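Local coordinates for putative major capsid protein (Cafeteriavirus-dependent mavirus, PDB 6G44) that probably forms the icosahedral shell of the virophage, its double jelly-roll subunits associating in trimers, at residues S169-S172 against R173-R176; R371-E374 against Q375-Y379. One frame throughout, in Å; residues are numbered along the deposited sequence.

Contact 1 of 2, residues S169-S172 against R173-R176; sequences STDS and RMSR. With SO4 (sulfate ion), chain D.
Asp171 OD1 accepts the backbone N-H of Arg173 at 3.1 Å, closing an Asx turn; the donor approaches from above the carboxylate plane. CG lies anti to the backbone N (chi1 180°), which carries the short acid arm alongside the chain to that N-H. Just behind it the backbone tightens into a 3-10 turn: Met174 N bonds to Asp171 O and Ser175 N to Ser172 O, which Asn181 also holds.

The packed side belongs to two buried serines, small enough to lie together, with Ser169 OG 3.6 Å from Ser175 CB. Ser169 OG bonds to Gln165 O, and Ser175 OG to Arg164 O and Gly177 N. By contrast, Arg173 runs outward, exposed and modelled in two conformers. In the one given, NE is 4.5 Å from Asp171 OD2, which lies well out of the guanidinium plane; no N-H points at it, and any attraction is probably weak.

On another flank, Ser172 grips a sulfate, probably from the crystallisation liquor, through its N-H, 3.1 Å from O2, and through OG, 2.8 Å from O1. Lys389 and Arg390 of the second subunit complete this site. Paired N-H and hydroxyl donors beside those cationic side chains are consistent with a turn that can hold an anion where two subunits meet.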
loop_
_atom_site.group_PDB
_atom_site.type_symbol
_atom_site.label_atom_id
_atom_site.label_comp_id
_atom_site.label_asym_id
_atom_site.label_seq_id
_atom_site.Cartn_x
_atom_site.Cartn_y
_atom_site.Cartn_z
ATOM N N SER C 169 -3.790 1.808 16.220
ATOM C CA SER C 169 -3.098 1.547 14.958
ATOM C C SER C 169 -4.090 1.312 13.834
ATOM O O SER C 169 -4.786 0.300 13.820
ATOM C CB SER C 169 -2.177 0.331 15.058
ATOM O OG SER C 169 -1.186 0.513 16.069
ATOM N N THR C 170 -4.142 2.221 12.868
ATOM C CA THR C 170 -4.995 2.000 11.706
ATOM C C THR C 170 -4.489 0.912 10.758
ATOM O O THR C 170 -5.274 0.211 10.102
ATOM C CB THR C 170 -5.198 3.284 10.903
ATOM O OG1 THR C 170 -3.934 3.782 10.485
ATOM C CG2 THR C 170 -5.927 4.347 11.733
ATOM N N ASP C 171 -3.150 0.795 10.670
ATOM C CA ASP C 171 -2.537 -0.215 9.813
ATOM C C ASP C 171 -1.726 -1.132 10.713
ATOM O O ASP C 171 -0.711 -0.716 11.288
ATOM C CB ASP C 171 -1.634 0.505 8.799
ATOM C CG ASP C 171 -0.917 -0.435 7.832
ATOM O OD1 ASP C 171 -0.968 -1.680 7.969
ATOM O OD2 ASP C 171 -0.281 0.117 6.916
ATOM N N SER C 172 -2.163 -2.389 10.775
ATOM C CA SER C 172 -1.542 -3.359 11.675
ATOM C C SER C 172 -0.073 -3.595 11.412
ATOM O O SER C 172 0.690 -3.885 12.358
ATOM C CB SER C 172 -2.266 -4.687 11.631
ATOM O OG SER C 172 -2.154 -5.286 10.355
ATOM N N ARG C 173 0.378 -3.418 10.177
ATOM C CA ARG C 173 1.789 -3.708 9.895
ATOM C C ARG C 173 2.739 -2.710 10.563
ATOM O O ARG C 173 3.919 -3.013 10.700
ATOM C CB ARG C 173 2.062 -3.855 8.388
ATOM C CG ARG C 173 2.403 -2.603 7.587
ATOM C CD ARG C 173 3.289 -3.017 6.405
ATOM N NE ARG C 173 3.360 -2.034 5.333
ATOM C CZ ARG C 173 4.226 -1.033 5.282
ATOM N NH1 ARG C 173 5.101 -0.856 6.251
ATOM N NH2 ARG C 173 4.209 -0.201 4.254
ATOM N N MET C 174 2.237 -1.559 11.018
ATOM C CA MET C 174 3.069 -0.537 11.651
ATOM C C MET C 174 3.376 -0.868 13.101
ATOM O O MET C 174 4.260 -0.254 13.718
ATOM C CB MET C 174 2.347 0.827 11.657
ATOM C CG MET C 174 2.070 1.405 10.278
ATOM S SD MET C 174 3.606 1.794 9.441
ATOM C CE MET C 174 3.757 0.356 8.394
ATOM N N SER C 175 2.614 -1.803 13.662
ATOM C CA SER C 175 2.647 -2.034 15.111
ATOM C C SER C 175 3.378 -3.309 15.535
ATOM O O SER C 175 3.116 -4.393 15.012
ATOM C CB SER C 175 1.212 -2.089 15.641
ATOM O OG SER C 175 1.218 -2.397 17.057
ATOM N N ARG C 176 4.261 -3.159 16.535
ATOM C CA ARG C 176 4.817 -4.270 17.330
ATOM C C ARG C 176 4.272 -4.250 18.759
ATOM O O ARG C 176 4.853 -4.877 19.670
ATOM C CB ARG C 176 6.342 -4.173 17.354
ATOM C CG ARG C 176 7.002 -4.081 15.987
ATOM C CD ARG C 176 8.520 -4.313 16.009
ATOM N NE ARG C 176 9.221 -3.444 16.970
ATOM C CZ ARG C 176 9.802 -2.266 16.706
ATOM N NH1 ARG C 176 9.779 -1.726 15.485
ATOM N NH2 ARG C 176 10.366 -1.584 17.689
HETATM S S SO4 D . -5.580 -4.537 9.346
HETATM O O1 SO4 D . -4.525 -5.455 8.922
HETATM O O2 SO4 D . -4.965 -3.310 9.880
HETATM O O3 SO4 D . -6.395 -4.181 8.161
HETATM O O4 SO4 D . -6.504 -5.152 10.326
#

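Contact 2 of 2, residues R371-E374 against Q375-Y379; sequences RELE and QQQLY. With SO4 (sulfate ion), chain B.
Glu374 N donates to Gln377 OE1 over 2.9 Å, with an N-H...O angle of 162° and the donor tilted only slightly from the amide plane. The favour is returned: Gln377 N donates to Glu374 OE1 at 3.0 Å, meeting the carboxylate on its syn side. To curl back over the first helical turn, the Glu374 side chain bends at chi2 (69°) and accepts a chi1 of 28°, well off a staggered position. Glutamate is long enough to make this detour, and its negative charge probably interacts favourably with the positive end of the helix dipole.

Gln377 reaches back with an extended chain and crosses the glutamate at about a right angle. Its amide is used at both ends, for NE2 donates to a water that in turn donates to Glu372 O, which helps fix the rotation of the group. Glutamine suits the place because it both accepts and donates.

Beneath this polar clasp, Leu373 CD1 meets Leu378 CD2 at 3.8 Å, while Leu373 CD2 lies against Gln377 CD. Leu378 continues inward onto Leu359 and Phe394, and Leu373 onto Phe42 of the third subunit. Farther out, Arg371 NH1 forms a salt bridge with Glu372 OE2 (2.8 Å), and Glu372 N holds a sulfate that Phe370 N of the same chain and Thr41 N of the third subunit also bind.

Leu378 N to Glu374 O, 2.9 Å, begins the regular helical bonding. The reciprocal bonds make a capping box with Glu374 as N-cap, and Leu373 against Leu378 adds the hydrophobic staple that often accompanies it, opening helix 375-384.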
loop_
_atom_site.group_PDB
_atom_site.type_symbol
_atom_site.label_atom_id
_atom_site.label_comp_id
_atom_site.label_asym_id
_atom_site.label_seq_id
_atom_site.Cartn_x
_atom_site.Cartn_y
_atom_site.Cartn_z
ATOM N N ARG C 371 33.787 7.089 -4.605
ATOM C CA ARG C 371 34.265 8.285 -3.887
ATOM C C ARG C 371 33.518 9.572 -4.229
ATOM O O ARG C 371 33.504 10.483 -3.406
ATOM C CB ARG C 371 35.770 8.499 -4.082
ATOM C CG ARG C 371 36.198 8.837 -5.488
ATOM C CD ARG C 371 37.723 8.755 -5.625
ATOM N NE ARG C 371 38.373 9.843 -4.899
ATOM C CZ ARG C 371 38.613 11.070 -5.378
ATOM N NH1 ARG C 371 38.261 11.427 -6.616
ATOM N NH2 ARG C 371 39.217 11.965 -4.600
ATOM N N GLU C 372 32.890 9.642 -5.399
ATOM C CA GLU C 372 32.138 10.836 -5.790
ATOM C C GLU C 372 30.680 10.812 -5.342
ATOM O O GLU C 372 29.926 11.728 -5.669
ATOM C CB GLU C 372 32.222 11.053 -7.310
ATOM C CG GLU C 372 33.656 11.178 -7.862
ATOM C CD GLU C 372 34.470 12.346 -7.278
ATOM O OE1 GLU C 372 33.890 13.348 -6.785
ATOM O OE2 GLU C 372 35.727 12.250 -7.324
ATOM N N LEU C 373 30.265 9.765 -4.605
ATOM C CA LEU C 373 28.887 9.712 -4.080
ATOM C C LEU C 373 28.745 10.363 -2.727
ATOM O O LEU C 373 29.603 10.198 -1.864
ATOM C CB LEU C 373 28.423 8.261 -3.936
ATOM C CG LEU C 373 28.374 7.456 -5.235
ATOM C CD1 LEU C 373 27.745 6.095 -4.943
ATOM C CD2 LEU C 373 27.644 8.168 -6.390
ATOM N N GLU C 374 27.655 11.092 -2.544
ATOM C CA GLU C 374 27.312 11.661 -1.254
ATOM C C GLU C 374 26.141 10.844 -0.675
ATOM O O GLU C 374 25.683 9.878 -1.289
ATOM C CB GLU C 374 27.060 13.179 -1.327
ATOM C CG GLU C 374 26.550 13.781 -2.637
ATOM C CD GLU C 374 25.124 13.401 -3.001
ATOM O OE1 GLU C 374 24.535 12.516 -2.356
ATOM O OE2 GLU C 374 24.573 13.996 -3.962
ATOM N N GLN C 375 25.669 11.237 0.485
ATOM C CA GLN C 375 24.761 10.387 1.253
ATOM C C GLN C 375 23.454 10.096 0.520
ATOM O O GLN C 375 22.961 8.945 0.543
ATOM C CB GLN C 375 24.501 10.980 2.643
ATOM C CG GLN C 375 23.827 10.008 3.581
ATOM C CD GLN C 375 23.764 10.534 4.995
ATOM O OE1 GLN C 375 23.338 11.661 5.252
ATOM N NE2 GLN C 375 24.160 9.694 5.924
ATOM N N GLN C 376 22.878 11.087 -0.139
ATOM C CA GLN C 376 21.638 10.890 -0.899
ATOM C C GLN C 376 21.848 9.875 -2.029
ATOM O O GLN C 376 21.007 9.011 -2.245
ATOM C CB GLN C 376 21.122 12.202 -1.467
ATOM C CG GLN C 376 19.747 12.065 -2.110
ATOM C CD GLN C 376 18.628 11.749 -1.103
ATOM O OE1 GLN C 376 17.768 10.886 -1.342
ATOM N NE2 GLN C 376 18.641 12.426 0.009
ATOM N N GLN C 377 22.992 9.940 -2.708
ATOM C CA GLN C 377 23.278 8.971 -3.758
ATOM C C GLN C 377 23.510 7.598 -3.176
ATOM O O GLN C 377 23.154 6.603 -3.797
ATOM C CB GLN C 377 24.478 9.423 -4.575
ATOM C CG GLN C 377 24.209 10.673 -5.394
ATOM C CD GLN C 377 25.489 11.318 -5.914
ATOM O OE1 GLN C 377 26.371 11.660 -5.133
ATOM N NE2 GLN C 377 25.602 11.463 -7.246
ATOM N N LEU C 378 24.155 7.513 -2.017
ATOM C CA LEU C 378 24.323 6.207 -1.337
ATOM C C LEU C 378 22.959 5.591 -0.978
ATOM O O LEU C 378 22.759 4.375 -1.086
ATOM C CB LEU C 378 25.208 6.345 -0.112
ATOM C CG LEU C 378 26.682 6.685 -0.427
ATOM C CD1 LEU C 378 27.386 6.953 0.890
ATOM C CD2 LEU C 378 27.380 5.625 -1.238
ATOM N N TYR C 379 22.031 6.434 -0.551
ATOM C CA TYR C 379 20.655 5.991 -0.300
ATOM C C TYR C 379 20.009 5.474 -1.574
ATOM O O TYR C 379 19.340 4.427 -1.565
ATOM C CB TYR C 379 19.852 7.149 0.290
ATOM C CG TYR C 379 18.374 6.875 0.481
ATOM C CD1 TYR C 379 17.945 5.991 1.457
ATOM C CD2 TYR C 379 17.409 7.516 -0.286
ATOM C CE1 TYR C 379 16.601 5.768 1.660
ATOM C CE2 TYR C 379 16.062 7.294 -0.078
ATOM C CZ TYR C 379 15.670 6.394 0.878
ATOM O OH TYR C 379 14.313 6.163 1.115
HETATM S S SO4 B . 33.509 7.257 -8.642
HETATM O O1 SO4 B . 34.892 7.638 -8.230
HETATM O O2 SO4 B . 32.596 7.802 -7.619
HETATM O O3 SO4 B . 33.437 5.763 -8.693
HETATM O O4 SO4 B . 33.226 7.857 -9.964
HETATM O O HOH W 1 28.371 12.380 -8.019
#

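How the contacts relate
From the N terminus, the chain first reaches contact 1, a turn within the long connection from helix 136-142 to strand 183-186. Contact 2 follows much later, joining strand 366-369, at the edge of a four-stranded antiparallel sheet, to helix 375-384. Contact 1 closes a short turn and contact 2 caps the start of a helix; they lie in series, neither nested nor crossed, with centres 32 Å apart and nearest atoms about 12 Å apart. The Tyr379 hydroxyl, in the helix opened by contact 2, holds the carbonyl of Lys389, the residue whose copy on the second subunit reaches the contact 1 sulfate. Contact 2 in turn faces the third subunit.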